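Local coordinates for protein computational Design of Enzyme (PDB 3TP4) that is a computationally designed enzyme, probably intended to carry an activated serine catalytic triad in a glycosyl hydrolase family 26 TIM-barrel scaffold followed by an immunoglobulin-like domain, at residues A384-S388 / A389-V393. Sequence-based numbering, arbitrary orientation.
Sequences ARVAS and APTTV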
loop_
_atom_site.group_PDB
_atom_site.type_symbol
_atom_site.label_atom_id
_atom_site.label_comp_id
_atom_site.label_asym_id
_atom_site.label_seq_id
_atom_site.Cartn_x
_atom_site.Cartn_y
_atom_site.Cartn_z
ATOM N N ALA A 384 9.449 18.182 -10.344
ATOM C CA ALA A 384 8.675 19.263 -9.732
ATOM C C ALA A 384 9.064 20.630 -10.309
ATOM O O ALA A 384 10.024 20.736 -11.067
ATOM C CB ALA A 384 8.863 19.259 -8.225
ATOM N N ARG A 385 8.314 21.667 -9.945
ATOM C CA ARG A 385 8.643 23.033 -10.337
ATOM C C ARG A 385 8.774 23.930 -9.104
ATOM O O ARG A 385 7.843 24.039 -8.308
ATOM C CB ARG A 385 7.580 23.589 -11.289
ATOM C CG ARG A 385 7.838 25.021 -11.739
ATOM C CD ARG A 385 6.746 25.518 -12.674
ATOM N NE ARG A 385 6.629 24.686 -13.868
ATOM C CZ ARG A 385 7.289 24.902 -15.004
ATOM N NH1 ARG A 385 8.121 25.932 -15.109
ATOM N NH2 ARG A 385 7.115 24.087 -16.036
ATOM N N VAL A 386 9.930 24.568 -8.949
ATOM C CA VAL A 386 10.187 25.410 -7.782
ATOM C C VAL A 386 9.596 26.809 -7.962
ATOM O O VAL A 386 9.846 27.476 -8.968
ATOM C CB VAL A 386 11.702 25.506 -7.483
ATOM C CG1 VAL A 386 12.496 25.501 -8.778
ATOM C CG2 VAL A 386 12.013 26.752 -6.651
ATOM N N ALA A 387 8.827 27.253 -6.972
ATOM C CA ALA A 387 8.041 28.479 -7.094
ATOM C C ALA A 387 8.767 29.734 -6.617
ATOM O O ALA A 387 8.777 30.755 -7.303
ATOM C CB ALA A 387 6.713 28.328 -6.355
ATOM N N SER A 388 9.361 29.660 -5.433
ATOM C CA SER A 388 9.972 30.835 -4.830
ATOM C C SER A 388 11.459 30.649 -4.563
ATOM O O SER A 388 11.959 29.524 -4.489
ATOM C CB SER A 388 9.253 31.199 -3.528
ATOM O OG SER A 388 9.256 30.106 -2.624
ATOM N N ALA A 389 12.161 31.766 -4.425
ATOM C CA ALA A 389 13.553 31.747 -4.022
ATOM C C ALA A 389 13.701 32.600 -2.770
ATOM O O ALA A 389 13.094 33.665 -2.666
ATOM C CB ALA A 389 14.441 32.265 -5.142
ATOM N N PRO A 390 14.484 32.116 -1.797
ATOM C CA PRO A 390 15.121 30.803 -1.896
ATOM C C PRO A 390 14.109 29.690 -1.641
ATOM O O PRO A 390 13.048 29.920 -1.054
ATOM C CB PRO A 390 16.157 30.824 -0.760
ATOM C CG PRO A 390 16.181 32.234 -0.247
ATOM C CD PRO A 390 14.832 32.795 -0.542
ATOM N N THR A 391 14.435 28.492 -2.102
ATOM C CA THR A 391 13.662 27.321 -1.735
ATOM C C THR A 391 14.606 26.415 -0.950
ATOM O O THR A 391 15.818 26.568 -1.031
ATOM C CB THR A 391 13.107 26.589 -2.966
ATOM O OG1 THR A 391 12.336 25.464 -2.535
ATOM C CG2 THR A 391 14.238 26.103 -3.860
ATOM N N THR A 392 14.063 25.477 -0.192
ATOM C CA THR A 392 14.910 24.636 0.640
ATOM C C THR A 392 15.141 23.296 -0.038
ATOM O O THR A 392 14.184 22.620 -0.393
ATOM C CB THR A 392 14.261 24.392 2.005
ATOM O OG1 THR A 392 13.983 25.649 2.616
ATOM C CG2 THR A 392 15.188 23.591 2.906
ATOM N N VAL A 393 16.408 22.933 -0.227
ATOM C CA VAL A 393 16.754 21.604 -0.710
ATOM C C VAL A 393 16.814 20.668 0.491
ATOM O O VAL A 393 17.464 20.974 1.500
ATOM C CB VAL A 393 18.121 21.575 -1.416
ATOM C CG1 VAL A 393 18.465 20.156 -1.819
ATOM C CG2 VAL A 393 18.134 22.494 -2.645
#
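Thr-391 reaches back across the turn to Val-386, and the two methyls they offer each other make the main contact of this short loop. Thr-391 CB sits 3.5 Å from Ser-388 O, a carbon-to-carbonyl touch, and 3.8 Å from Val-386 CG2. One atom further out, Thr-391 CG2 lies 3.6 Å from Val-386 CG2, the closest approach of the two side chains, which meet at a slant. The other branch, OG1, is set anti to the backbone N (chi1 -179°), so the methyl takes the place between N and the carbonyl carbon and turns to the valine. On the valine, CG2 alone of the two methyls does the touching.

Between them the chain turns through Ser-388, Ala-389 and Pro-390, with a cis peptide bond ahead of the proline. Ser-388 O also lies against the proline backbone, 3.6 Å from Pro-390 C.

The loop joins two strands of the immunoglobulin-like domain: Val-386, in strand 385-386, forms backbone hydrogen bonds with Ala-465 of strand 456-466 and Ala-467 just beyond it, while Thr-391, in strand 391-398, pairs with Trp-433 of strand 429-433 and lays its side chain on that residue. Between the segments the contact is van der Waals, so the strand pairing probably does much to set where the two methyls meet.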